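Sensor protein (Geobacter sulfurreducens PCA, PDB 2R78) is probably a sensor histidine kinase that uses ATP to phosphorylate a protein histidine, represented here by its PAS domain. Local coordinates at residues 18-23 with 35-40; 25-30 with 107-112; 44-49 with 87-92; 83-88 with 97-102. One frame throughout, in Å; residues are numbered along the deposited sequence.

Overall arrangement
All four contacts reach the five-stranded antiparallel sheet of one PAS domain, strand order 33-36, 23-27, 109-115, 94-103, 81-88. Contact 2 pairs strand 109-115 with 23-27 and contact 4 pairs 94-103 with edge strand 81-88, their centres about 13 Å apart and Ile112 N 2.8 Å from Ser100 O. Contact 1 joins the end of helix 6-19 to the start of helix 38-44, and contact 3 joins the 38-44 to 48-51 link to the turn after strand 81-88; a salt bridge, Asp35 OD1 to Arg48 NE at 2.7 Å, connects them. Acetate, probably from crystallisation, lies about 5 Å from the Met27 side chain and, perhaps at another site, about 4 Å from that of Leu99, consistent with pockets.

Contact 1 (18-23 with 35-40); sequences EHAIDG and DVNPAI
Asn37 meets the backbone of Asp22 and Gly23 with both ends of its amide. Its CB is directed at segment 18-23, and a chi1 of 79° places CG between its backbone N and C, turning OD1 back toward its own helix start. CG passes 4.0 Å from Asp22 O. At one tip, ND2 donates to Asp22 O over 3.2 Å in a nearly straight bond (171° at the hydrogen), in the carbonyl plane; ND2 also bonds Phe17 O. At the other, OD1 touches Gly23 CA at 3.5 Å without a bond and accepts from Ile40 N at 3.1 Å, the donor above the carbonyl plane. This is an N-cap bond for helix 38-44, and Ile24 N adds a further bond from the strand side.

Next to it the packing is tight: Ile40 CG1 lies only 3.3 Å from Gly23 CA, where a CB would clash, and Ala39 CB approaches Ile21 O at 3.3 Å. A water donates to Glu18 O and Ala20 O and accepts a weak bond from Ala39 N, bridging the segments. The contact thus ties the end of helix 6-19 and the start of strand 23-27 to the junction of strand 33-36 with helix 38-44.

Contact 2 (25-30 with 107-112); sequences FIMDAE and GKILGI
Two neighbouring strands of the PAS antiparallel sheet meet, 23-27 and 109-115, Phe25 pairing with Gly111 and Met27 with Ile109 as hydrogen-bonded pairs around the non-hydrogen-bonded pair Ile26 and Leu110. Gly111 N donates to Phe25 O and Ile109 N to Met27 O, both at 2.8 Å, and Phe25 N and Met27 N return bonds to Gly111 O and Ile109 O. The N-to-C directions of the short segments 25-27 and 109-112 are 151° apart. Ile26 CA adds a CA-H...O contact to Ile109 O at 3.3 Å.

On the face of Ile26 and Leu110, their CD1 methyls touch at 3.7 Å, covered by Phe8 and Ala15 of the second subunit. On the other face, selenomethionine Met27 brings CG to Ile109 CB at 3.9 Å before bending toward Trp56, while Leu72 and Ile75 of helix 67-76 pack on Ile109.

A chi1 of 61° swings the Phe25 ring over Gly111. With alanine in place of Phe25, Gly111 is likely to lose its aromatic cover, and Tyr33 and Trp56 a packing partner. A CB on Gly111 would run into the ring; instead its CA makes a CH-pi contact, 3.6 Å from the ring centroid and 14° off the normal.

Contact 3 (44-49 with 87-92); sequences IGYTRD and VWTRNG
The hydroxyl of Tyr46 accepts the backbone N of Arg90, OH to N 2.8 Å, in a bond bent to 145° at the hydrogen. The donor lies at the ring edge, in the plane of the ring. From this point the Arg90 side chain doubles back along Tyr46. CG, set by a chi1 of 65°, comes 3.4 Å from Tyr46 OH, and the extended chain from CG to NE then carries the guanidinium over the ring. There it lies nearly flat, planes 19° apart, with Arg90 CZ 4.3 Å from the Tyr46 ring centroid, a cation-pi stack in which NH2 sits over the ring centre. The opposite ring face receives Ile44 CD1, offset toward the rim, so the aromatic group is held between a charge and a methyl. A leucine in place of Tyr46 would probably leave Arg90 N without its hydroxyl partner and the guanidinium without its ring.

Beside the ring, Ile44 CB meets Thr89 CG2 at 3.7 Å. A water bridges the segments, donating to Ile44 O at 2.6 Å and accepting from Thr89 OG1 at 2.9 Å. The type I turn from Thr89 to Gly92, following strand 81-88, is thereby fastened to the link between helices 38-44 and 48-51, where Glu50 OE1 forms a salt bridge with Arg90 NH1 and also accepts from Thr47 N, as in a capping box.

Contact 4 (83-88 with 97-102); sequences EERTVW and VELSAH
Leu99 and Glu83 exchange backbone bonds, Leu99 N to Glu83 O at 2.7 Å and Glu83 N to Leu99 O at 3.0 Å, and Arg85 and Val97 repeat the pattern two residues on. Between these hydrogen-bonded pairs, Glu84 and Glu98 form a non-hydrogen-bonded pair whose CA atoms come within 4.1 Å. Glu84 CA makes a CA-H...O contact of 3.1 Å to Val97 O.

On the face of Arg85 and Leu99, the arginine's aliphatic part does the touching: Arg85 CG meets Leu99 CD1 at 3.5 Å. Bends at chi2 (-68°) and chi3 (-73°) lead the guanidinium away, where it makes a cation-pi contact with Trp67 and bonds Ser60 OG through NH2. Trp67 NE1 in turn donates to Glu83 OE1.

The other face carries the carboxylates of Glu84 and Glu98, their OE2 atoms 4.8 Å apart. A water donates to both, 2.7 Å from Glu84 OE2 and 3.1 Å from Glu98 OE2, which would ease any repulsion. Val116 packs against both glutamates, Ile21 of the second subunit against Glu98. The N-to-C directions of segments 83-88 and 97-102 are 127° apart, consistent with a strongly twisted or bent antiparallel beta hairpin at one edge of the PAS sheet.

Contact 1 (18-23 with 35-40)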
loop_
_atom_site.group_PDB
_atom_site.type_symbol
_atom_site.label_atom_id
_atom_site.label_comp_id
_atom_site.label_asym_id
_atom_site.label_seq_id
_atom_site.Cartn_x
_atom_site.Cartn_y
_atom_site.Cartn_z
ATOM N N GLU B 18 -6.654 -2.160 4.654
ATOM C CA GLU B 18 -7.273 -1.333 5.691
ATOM C C GLU B 18 -6.458 -0.067 6.017
ATOM O O GLU B 18 -7.030 1.024 6.142
ATOM C CB GLU B 18 -7.486 -2.141 6.984
ATOM C CG GLU B 18 -8.025 -1.260 8.066
ATOM C CD GLU B 18 -8.416 -1.972 9.336
ATOM O OE1 GLU B 18 -8.209 -3.201 9.425
ATOM O OE2 GLU B 18 -8.924 -1.262 10.257
ATOM N N HIS B 19 -5.141 -0.228 6.171
ATOM C CA HIS B 19 -4.322 0.828 6.804
ATOM C C HIS B 19 -3.541 1.738 5.840
ATOM O O HIS B 19 -2.930 2.726 6.260
ATOM C CB HIS B 19 -3.391 0.207 7.820
ATOM C CG HIS B 19 -4.091 -0.423 8.981
ATOM N ND1 HIS B 19 -4.894 0.294 9.845
ATOM C CD2 HIS B 19 -4.101 -1.703 9.427
ATOM C CE1 HIS B 19 -5.377 -0.524 10.764
ATOM N NE2 HIS B 19 -4.892 -1.733 10.550
ATOM N N ALA B 20 -3.533 1.402 4.556
ATOM C CA ALA B 20 -2.749 2.160 3.581
ATOM C C ALA B 20 -3.241 3.614 3.603
ATOM O O ALA B 20 -4.416 3.861 3.766
ATOM C CB ALA B 20 -2.883 1.527 2.176
ATOM N N ILE B 21 -2.322 4.575 3.492
ATOM C CA ILE B 21 -2.722 5.995 3.330
ATOM C C ILE B 21 -3.116 6.249 1.856
ATOM O O ILE B 21 -4.047 7.011 1.551
ATOM C CB ILE B 21 -1.584 6.950 3.750
ATOM C CG1 ILE B 21 -1.271 6.799 5.241
ATOM C CG2 ILE B 21 -1.966 8.401 3.467
ATOM C CD1 ILE B 21 -0.174 5.824 5.506
ATOM N N ASP B 22 -2.423 5.584 0.948
ATOM C CA ASP B 22 -2.826 5.608 -0.454
ATOM C C ASP B 22 -4.143 4.859 -0.671
ATOM O O ASP B 22 -4.488 3.921 0.064
ATOM C CB ASP B 22 -1.773 5.000 -1.347
ATOM C CG ASP B 22 -0.565 5.893 -1.534
ATOM O OD1 ASP B 22 -0.609 7.125 -1.255
ATOM O OD2 ASP B 22 0.430 5.343 -2.011
ATOM N N GLY B 23 -4.875 5.304 -1.682
ATOM C CA GLY B 23 -6.071 4.617 -2.111
ATOM C C GLY B 23 -5.741 3.290 -2.784
ATOM O O GLY B 23 -4.773 3.186 -3.529
ATOM N N ASP B 35 -13.792 -3.830 -4.913
ATOM C CA ASP B 35 -13.507 -3.394 -3.544
ATOM C C ASP B 35 -12.736 -2.088 -3.576
ATOM O O ASP B 35 -12.121 -1.742 -4.610
ATOM C CB ASP B 35 -12.727 -4.476 -2.789
ATOM C CG ASP B 35 -12.931 -4.440 -1.281
ATOM O OD1 ASP B 35 -13.574 -3.479 -0.749
ATOM O OD2 ASP B 35 -12.418 -5.397 -0.618
ATOM N N VAL B 36 -12.802 -1.358 -2.465
ATOM C CA VAL B 36 -12.155 -0.051 -2.299
ATOM C C VAL B 36 -11.801 0.136 -0.840
ATOM O O VAL B 36 -12.569 -0.240 0.053
ATOM C CB VAL B 36 -13.030 1.164 -2.739
ATOM C CG1 VAL B 36 -13.171 1.162 -4.238
ATOM C CG2 VAL B 36 -14.376 1.175 -1.998
ATOM N N ASN B 37 -10.628 0.698 -0.596
ATOM C CA ASN B 37 -10.167 0.771 0.781
ATOM C C ASN B 37 -10.650 2.015 1.520
ATOM O O ASN B 37 -11.197 2.952 0.914
ATOM C CB ASN B 37 -8.658 0.568 0.877
ATOM C CG ASN B 37 -7.873 1.770 0.521
ATOM O OD1 ASN B 37 -8.339 2.676 -0.190
ATOM N ND2 ASN B 37 -6.624 1.776 0.956
ATOM N N PRO B 38 -10.473 2.039 2.840
ATOM C CA PRO B 38 -10.962 3.223 3.533
ATOM C C PRO B 38 -10.376 4.556 3.033
ATOM O O PRO B 38 -11.093 5.576 3.023
ATOM C CB PRO B 38 -10.560 2.960 4.985
ATOM C CG PRO B 38 -10.559 1.475 5.093
ATOM C CD PRO B 38 -9.994 1.004 3.773
ATOM N N ALA B 39 -9.100 4.557 2.659
ATOM C CA ALA B 39 -8.440 5.779 2.200
ATOM C C ALA B 39 -9.156 6.377 0.996
ATOM O O ALA B 39 -9.327 7.599 0.946
ATOM C CB ALA B 39 -6.980 5.553 1.898
ATOM N N ILE B 40 -9.575 5.540 0.036
ATOM C CA ILE B 40 -10.324 6.055 -1.134
ATOM C C ILE B 40 -11.674 6.610 -0.757
ATOM O O ILE B 40 -12.083 7.687 -1.226
ATOM C CB ILE B 40 -10.562 4.995 -2.207
ATOM C CG1 ILE B 40 -9.265 4.768 -2.958
ATOM C CG2 ILE B 40 -11.678 5.497 -3.213
ATOM C CD1 ILE B 40 -9.415 4.231 -4.390
HETATM O O HOH W 1 -7.041 2.914 4.181
#

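Contact 2 (25-30 with 107-112)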
loop_
_atom_site.group_PDB
_atom_site.type_symbol
_atom_site.label_atom_id
_atom_site.label_comp_id
_atom_site.label_asym_id
_atom_site.label_seq_id
_atom_site.Cartn_x
_atom_site.Cartn_y
_atom_site.Cartn_z
ATOM N N PHE B 25 -7.858 0.075 -4.878
ATOM C CA PHE B 25 -9.100 -0.424 -5.412
ATOM C C PHE B 25 -8.852 -1.732 -6.161
ATOM O O PHE B 25 -7.736 -1.993 -6.638
ATOM C CB PHE B 25 -9.847 0.629 -6.265
ATOM C CG PHE B 25 -9.099 1.122 -7.485
ATOM C CD1 PHE B 25 -9.239 0.490 -8.712
ATOM C CD2 PHE B 25 -8.294 2.258 -7.415
ATOM C CE1 PHE B 25 -8.566 0.978 -9.842
ATOM C CE2 PHE B 25 -7.629 2.743 -8.550
ATOM C CZ PHE B 25 -7.752 2.086 -9.743
ATOM N N ILE B 26 -9.881 -2.561 -6.200
ATOM C CA ILE B 26 -9.850 -3.778 -7.004
ATOM C C ILE B 26 -10.953 -3.675 -8.013
ATOM O O ILE B 26 -12.044 -3.275 -7.634
ATOM C CB ILE B 26 -10.123 -5.065 -6.160
ATOM C CG1 ILE B 26 -9.207 -5.134 -4.924
ATOM C CG2 ILE B 26 -9.947 -6.311 -6.995
ATOM C CD1 ILE B 26 -7.717 -5.088 -5.188
HETATM N N MSE B 27 -10.684 -4.010 -9.279
HETATM C CA MSE B 27 -11.779 -4.108 -10.258
HETATM C C MSE B 27 -11.658 -5.374 -11.075
HETATM O O MSE B 27 -10.602 -5.988 -11.114
HETATM C CB MSE B 27 -11.859 -2.883 -11.166
HETATM C CG MSE B 27 -10.610 -2.577 -11.918
HETATM SE SE MSE B 27 -10.820 -0.845 -12.824
HETATM C CE MSE B 27 -12.029 0.068 -11.663
ATOM N N ASP B 28 -12.753 -5.797 -11.693
ATOM C CA ASP B 28 -12.676 -6.964 -12.593
ATOM C C ASP B 28 -12.172 -6.500 -13.961
ATOM O O ASP B 28 -11.949 -5.307 -14.189
ATOM C CB ASP B 28 -14.019 -7.750 -12.662
ATOM C CG ASP B 28 -15.167 -6.963 -13.299
ATOM O OD1 ASP B 28 -14.886 -5.986 -14.027
ATOM O OD2 ASP B 28 -16.358 -7.348 -13.086
ATOM N N ALA B 29 -11.956 -7.453 -14.861
ATOM C CA ALA B 29 -11.398 -7.152 -16.160
ATOM C C ALA B 29 -12.333 -6.294 -17.006
ATOM O O ALA B 29 -11.898 -5.687 -17.969
ATOM C CB ALA B 29 -11.008 -8.447 -16.916
ATOM N N GLU B 30 -13.608 -6.240 -16.660
ATOM C CA GLU B 30 -14.577 -5.405 -17.382
ATOM C C GLU B 30 -14.756 -3.997 -16.803
ATOM O O GLU B 30 -15.591 -3.221 -17.302
ATOM C CB GLU B 30 -15.931 -6.073 -17.373
ATOM C CG GLU B 30 -15.953 -7.384 -18.109
ATOM C CD GLU B 30 -17.348 -7.945 -18.170
ATOM O OE1 GLU B 30 -17.852 -8.477 -17.145
ATOM O OE2 GLU B 30 -17.946 -7.825 -19.253
ATOM N N GLY B 107 -7.033 -12.522 -13.066
ATOM C CA GLY B 107 -7.728 -11.707 -14.040
ATOM C C GLY B 107 -8.258 -10.377 -13.530
ATOM O O GLY B 107 -8.565 -9.492 -14.346
ATOM N N LYS B 108 -8.341 -10.217 -12.209
ATOM C CA LYS B 108 -8.700 -8.945 -11.616
ATOM C C LYS B 108 -7.539 -7.953 -11.699
ATOM O O LYS B 108 -6.404 -8.301 -12.061
ATOM C CB LYS B 108 -9.183 -9.142 -10.189
ATOM C CG LYS B 108 -10.468 -9.992 -10.136
ATOM C CD LYS B 108 -10.828 -10.442 -8.753
ATOM C CE LYS B 108 -11.744 -11.656 -8.757
ATOM N NZ LYS B 108 -11.347 -12.747 -9.716
ATOM N N ILE B 109 -7.864 -6.703 -11.386
ATOM C CA ILE B 109 -6.935 -5.597 -11.490
ATOM C C ILE B 109 -6.822 -4.878 -10.139
ATOM O O ILE B 109 -7.824 -4.544 -9.540
ATOM C CB ILE B 109 -7.375 -4.606 -12.592
ATOM C CG1 ILE B 109 -7.325 -5.263 -13.972
ATOM C CG2 ILE B 109 -6.465 -3.381 -12.582
ATOM C CD1 ILE B 109 -8.210 -4.517 -15.017
ATOM N N LEU B 110 -5.572 -4.695 -9.688
ATOM C CA LEU B 110 -5.242 -3.922 -8.486
ATOM C C LEU B 110 -4.916 -2.499 -8.907
ATOM O O LEU B 110 -4.002 -2.278 -9.681
ATOM C CB LEU B 110 -3.971 -4.491 -7.829
ATOM C CG LEU B 110 -3.345 -3.737 -6.636
ATOM C CD1 LEU B 110 -4.213 -3.958 -5.442
ATOM C CD2 LEU B 110 -1.920 -4.220 -6.317
ATOM N N GLY B 111 -5.608 -1.530 -8.334
ATOM C CA GLY B 111 -5.260 -0.142 -8.556
ATOM C C GLY B 111 -4.791 0.540 -7.285
ATOM O O GLY B 111 -5.264 0.232 -6.181
ATOM N N ILE B 112 -3.884 1.492 -7.446
ATOM C CA ILE B 112 -3.440 2.345 -6.355
ATOM C C ILE B 112 -3.633 3.802 -6.825
ATOM O O ILE B 112 -3.341 4.117 -7.974
ATOM C CB ILE B 112 -1.951 2.096 -6.036
ATOM C CG1 ILE B 112 -1.681 0.638 -5.629
ATOM C CG2 ILE B 112 -1.515 2.959 -4.885
ATOM C CD1 ILE B 112 -0.161 0.254 -5.625
#

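Contact 3 (44-49 with 87-92)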
loop_
_atom_site.group_PDB
_atom_site.type_symbol
_atom_site.label_atom_id
_atom_site.label_comp_id
_atom_site.label_asym_id
_atom_site.label_seq_id
_atom_site.Cartn_x
_atom_site.Cartn_y
_atom_site.Cartn_z
ATOM N N ILE B 44 -12.678 10.856 -1.259
ATOM C CA ILE B 44 -13.811 11.409 -2.013
ATOM C C ILE B 44 -15.145 11.441 -1.210
ATOM O O ILE B 44 -16.193 11.827 -1.734
ATOM C CB ILE B 44 -13.973 10.667 -3.361
ATOM C CG1 ILE B 44 -14.517 9.254 -3.185
ATOM C CG2 ILE B 44 -12.630 10.577 -4.098
ATOM C CD1 ILE B 44 -14.647 8.527 -4.486
ATOM N N GLY B 45 -15.109 11.065 0.061
ATOM C CA GLY B 45 -16.318 11.032 0.900
ATOM C C GLY B 45 -17.447 10.141 0.383
ATOM O O GLY B 45 -18.632 10.472 0.542
ATOM N N TYR B 46 -17.090 9.022 -0.253
ATOM C CA TYR B 46 -18.061 8.010 -0.684
ATOM C C TYR B 46 -18.037 6.876 0.313
ATOM O O TYR B 46 -17.009 6.631 0.952
ATOM C CB TYR B 46 -17.684 7.405 -2.039
ATOM C CG TYR B 46 -18.029 8.217 -3.266
ATOM C CD1 TYR B 46 -18.116 9.605 -3.213
ATOM C CD2 TYR B 46 -18.233 7.592 -4.492
ATOM C CE1 TYR B 46 -18.413 10.345 -4.338
ATOM C CE2 TYR B 46 -18.530 8.329 -5.625
ATOM C CZ TYR B 46 -18.602 9.715 -5.536
ATOM O OH TYR B 46 -18.902 10.481 -6.637
ATOM N N THR B 47 -19.152 6.160 0.424
ATOM C CA THR B 47 -19.152 4.903 1.155
ATOM C C THR B 47 -18.672 3.822 0.197
ATOM O O THR B 47 -18.731 3.990 -1.023
ATOM C CB THR B 47 -20.550 4.495 1.691
ATOM O OG1 THR B 47 -21.385 4.068 0.606
ATOM C CG2 THR B 47 -21.199 5.641 2.471
ATOM N N ARG B 48 -18.217 2.708 0.766
ATOM C CA ARG B 48 -17.823 1.537 -0.005
ATOM C C ARG B 48 -18.930 1.063 -0.961
ATOM O O ARG B 48 -18.663 0.746 -2.108
ATOM C CB ARG B 48 -17.391 0.393 0.947
ATOM C CG ARG B 48 -16.770 -0.814 0.266
ATOM C CD ARG B 48 -16.232 -1.853 1.289
ATOM N NE ARG B 48 -15.858 -3.120 0.659
ATOM C CZ ARG B 48 -16.729 -4.040 0.231
ATOM N NH1 ARG B 48 -18.041 -3.874 0.389
ATOM N NH2 ARG B 48 -16.295 -5.151 -0.358
ATOM N N ASP B 49 -20.178 1.028 -0.494
ATOM C CA ASP B 49 -21.288 0.562 -1.335
ATOM C C ASP B 49 -21.584 1.463 -2.524
ATOM O O ASP B 49 -21.949 0.990 -3.589
ATOM C CB ASP B 49 -22.556 0.410 -0.479
ATOM C CG ASP B 49 -22.384 -0.632 0.593
ATOM O OD1 ASP B 49 -21.537 -1.538 0.389
ATOM O OD2 ASP B 49 -23.070 -0.539 1.642
ATOM N N VAL B 87 -10.363 13.537 -10.952
ATOM C CA VAL B 87 -11.613 12.898 -10.516
ATOM C C VAL B 87 -12.587 14.008 -10.134
ATOM O O VAL B 87 -12.188 14.982 -9.494
ATOM C CB VAL B 87 -11.323 11.924 -9.331
ATOM C CG1 VAL B 87 -12.571 11.553 -8.538
ATOM C CG2 VAL B 87 -10.618 10.676 -9.876
ATOM N N TRP B 88 -13.846 13.844 -10.562
ATOM C CA TRP B 88 -14.938 14.757 -10.255
ATOM C C TRP B 88 -15.986 13.916 -9.540
ATOM O O TRP B 88 -16.595 13.017 -10.130
ATOM C CB TRP B 88 -15.569 15.345 -11.501
ATOM C CG TRP B 88 -14.763 16.324 -12.254
ATOM C CD1 TRP B 88 -14.797 17.686 -12.133
ATOM C CD2 TRP B 88 -13.819 16.037 -13.279
ATOM N NE1 TRP B 88 -13.946 18.257 -13.048
ATOM C CE2 TRP B 88 -13.331 17.260 -13.757
ATOM C CE3 TRP B 88 -13.353 14.863 -13.861
ATOM C CZ2 TRP B 88 -12.397 17.328 -14.782
ATOM C CZ3 TRP B 88 -12.427 14.936 -14.878
ATOM C CH2 TRP B 88 -11.953 16.144 -15.322
ATOM N N THR B 89 -16.170 14.215 -8.257
ATOM C CA THR B 89 -17.127 13.479 -7.458
ATOM C C THR B 89 -18.567 14.017 -7.571
ATOM O O THR B 89 -18.832 15.104 -8.105
ATOM C CB THR B 89 -16.749 13.502 -6.001
ATOM O OG1 THR B 89 -17.016 14.793 -5.464
ATOM C CG2 THR B 89 -15.272 13.148 -5.815
ATOM N N ARG B 90 -19.507 13.219 -7.074
ATOM C CA ARG B 90 -20.923 13.528 -7.303
ATOM C C ARG B 90 -21.366 14.771 -6.507
ATOM O O ARG B 90 -22.409 15.384 -6.808
ATOM C CB ARG B 90 -21.791 12.320 -6.948
ATOM C CG ARG B 90 -21.722 11.998 -5.499
ATOM C CD ARG B 90 -22.613 10.866 -5.107
ATOM N NE ARG B 90 -22.618 10.820 -3.650
ATOM C CZ ARG B 90 -22.227 9.779 -2.922
ATOM N NH1 ARG B 90 -22.243 9.870 -1.596
ATOM N NH2 ARG B 90 -21.840 8.654 -3.506
ATOM N N ASN B 91 -20.577 15.142 -5.492
ATOM C CA ASN B 91 -20.888 16.306 -4.691
ATOM C C ASN B 91 -20.178 17.561 -5.175
ATOM O O ASN B 91 -20.214 18.577 -4.485
ATOM C CB ASN B 91 -20.499 16.064 -3.231
ATOM C CG ASN B 91 -19.072 16.411 -2.955
ATOM O OD1 ASN B 91 -18.752 17.097 -1.964
ATOM N ND2 ASN B 91 -18.186 15.962 -3.830
ATOM N N GLY B 92 -19.482 17.487 -6.315
ATOM C CA GLY B 92 -18.846 18.663 -6.913
ATOM C C GLY B 92 -17.351 18.814 -6.661
ATOM O O GLY B 92 -16.732 19.747 -7.148
HETATM O O HOH W 2 -17.149 14.070 -2.674
#

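Contact 4 (83-88 with 97-102)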
loop_
_atom_site.group_PDB
_atom_site.type_symbol
_atom_site.label_atom_id
_atom_site.label_comp_id
_atom_site.label_asym_id
_atom_site.label_seq_id
_atom_site.Cartn_x
_atom_site.Cartn_y
_atom_site.Cartn_z
ATOM N N GLU B 83 -0.554 6.648 -14.758
ATOM C CA GLU B 83 -0.862 7.970 -15.244
ATOM C C GLU B 83 -1.762 8.722 -14.286
ATOM O O GLU B 83 -2.394 8.123 -13.382
ATOM C CB GLU B 83 -1.481 7.868 -16.635
ATOM C CG GLU B 83 -2.832 7.281 -16.707
ATOM C CD GLU B 83 -3.241 6.934 -18.161
ATOM O OE1 GLU B 83 -3.963 7.747 -18.797
ATOM O OE2 GLU B 83 -2.787 5.871 -18.685
ATOM N N GLU B 84 -1.794 10.039 -14.462
ATOM C CA GLU B 84 -2.586 10.890 -13.618
ATOM C C GLU B 84 -3.979 11.040 -14.196
ATOM O O GLU B 84 -4.164 11.102 -15.422
ATOM C CB GLU B 84 -1.921 12.248 -13.499
ATOM C CG GLU B 84 -0.557 12.196 -12.817
ATOM C CD GLU B 84 0.053 13.550 -12.597
ATOM O OE1 GLU B 84 -0.578 14.548 -13.032
ATOM O OE2 GLU B 84 1.191 13.593 -12.050
ATOM N N ARG B 85 -4.956 11.130 -13.301
ATOM C CA ARG B 85 -6.318 11.404 -13.685
ATOM C C ARG B 85 -6.958 12.397 -12.723
ATOM O O ARG B 85 -6.744 12.315 -11.527
ATOM C CB ARG B 85 -7.141 10.118 -13.684
ATOM C CG ARG B 85 -6.709 9.169 -14.740
ATOM C CD ARG B 85 -7.019 9.666 -16.109
ATOM N NE ARG B 85 -8.443 9.637 -16.487
ATOM C CZ ARG B 85 -8.898 10.082 -17.652
ATOM N NH1 ARG B 85 -8.045 10.598 -18.563
ATOM N NH2 ARG B 85 -10.176 10.010 -17.947
ATOM N N THR B 86 -7.712 13.339 -13.269
ATOM C CA THR B 86 -8.590 14.201 -12.468
ATOM C C THR B 86 -9.907 13.461 -12.203
ATOM O O THR B 86 -10.425 12.774 -13.104
ATOM C CB THR B 86 -8.866 15.530 -13.178
ATOM O OG1 THR B 86 -7.626 16.233 -13.402
ATOM C CG2 THR B 86 -9.820 16.382 -12.351
ATOM N N VAL B 87 -10.363 13.537 -10.952
ATOM C CA VAL B 87 -11.613 12.898 -10.516
ATOM C C VAL B 87 -12.587 14.008 -10.134
ATOM O O VAL B 87 -12.188 14.982 -9.494
ATOM C CB VAL B 87 -11.323 11.924 -9.331
ATOM C CG1 VAL B 87 -12.571 11.553 -8.538
ATOM C CG2 VAL B 87 -10.618 10.676 -9.876
ATOM N N TRP B 88 -13.846 13.844 -10.562
ATOM C CA TRP B 88 -14.938 14.757 -10.255
ATOM C C TRP B 88 -15.986 13.916 -9.540
ATOM O O TRP B 88 -16.595 13.017 -10.130
ATOM C CB TRP B 88 -15.569 15.345 -11.501
ATOM C CG TRP B 88 -14.763 16.324 -12.254
ATOM C CD1 TRP B 88 -14.797 17.686 -12.133
ATOM C CD2 TRP B 88 -13.819 16.037 -13.279
ATOM N NE1 TRP B 88 -13.946 18.257 -13.048
ATOM C CE2 TRP B 88 -13.331 17.260 -13.757
ATOM C CE3 TRP B 88 -13.353 14.863 -13.861
ATOM C CZ2 TRP B 88 -12.397 17.328 -14.782
ATOM C CZ3 TRP B 88 -12.427 14.936 -14.878
ATOM C CH2 TRP B 88 -11.953 16.144 -15.322
ATOM N N VAL B 97 -5.176 12.702 -9.037
ATOM C CA VAL B 97 -4.452 11.579 -8.479
ATOM C C VAL B 97 -3.567 10.919 -9.491
ATOM O O VAL B 97 -3.787 11.032 -10.710
ATOM C CB VAL B 97 -5.380 10.533 -7.872
ATOM C CG1 VAL B 97 -6.222 11.171 -6.749
ATOM C CG2 VAL B 97 -6.274 9.891 -8.932
ATOM N N GLU B 98 -2.506 10.277 -8.999
ATOM C CA GLU B 98 -1.719 9.423 -9.853
ATOM C C GLU B 98 -2.199 8.003 -9.653
ATOM O O GLU B 98 -2.174 7.498 -8.519
ATOM C CB GLU B 98 -0.252 9.474 -9.504
ATOM C CG GLU B 98 0.567 8.691 -10.488
ATOM C CD GLU B 98 2.004 8.571 -10.068
ATOM O OE1 GLU B 98 2.281 7.804 -9.110
ATOM O OE2 GLU B 98 2.841 9.253 -10.698
ATOM N N LEU B 99 -2.586 7.366 -10.750
ATOM C CA LEU B 99 -3.093 6.009 -10.705
ATOM C C LEU B 99 -2.024 5.023 -11.183
ATOM O O LEU B 99 -1.350 5.274 -12.177
ATOM C CB LEU B 99 -4.330 5.869 -11.595
ATOM C CG LEU B 99 -5.556 6.733 -11.316
ATOM C CD1 LEU B 99 -6.616 6.495 -12.440
ATOM C CD2 LEU B 99 -6.160 6.474 -9.943
ATOM N N SER B 100 -1.943 3.882 -10.511
ATOM C CA SER B 100 -1.213 2.726 -10.995
ATOM C C SER B 100 -2.218 1.583 -11.040
ATOM O O SER B 100 -3.117 1.512 -10.186
ATOM C CB SER B 100 -0.059 2.439 -10.046
ATOM O OG SER B 100 0.789 3.595 -10.050
ATOM N N ALA B 101 -2.152 0.758 -12.075
ATOM C CA ALA B 101 -3.043 -0.392 -12.132
ATOM C C ALA B 101 -2.289 -1.559 -12.707
ATOM O O ALA B 101 -1.561 -1.405 -13.684
ATOM C CB ALA B 101 -4.305 -0.080 -12.934
ATOM N N HIS B 102 -2.441 -2.715 -12.062
ATOM C CA HIS B 102 -1.701 -3.914 -12.392
ATOM C C HIS B 102 -2.642 -5.112 -12.491
ATOM O O HIS B 102 -3.477 -5.324 -11.621
ATOM C CB HIS B 102 -0.633 -4.166 -11.316
ATOM C CG HIS B 102 0.506 -3.184 -11.357
ATOM N ND1 HIS B 102 0.507 -2.015 -10.638
ATOM C CD2 HIS B 102 1.670 -3.198 -12.047
ATOM C CE1 HIS B 102 1.621 -1.348 -10.882
ATOM N NE2 HIS B 102 2.352 -2.055 -11.724
HETATM O O HOH W 3 2.242 12.244 -9.957
#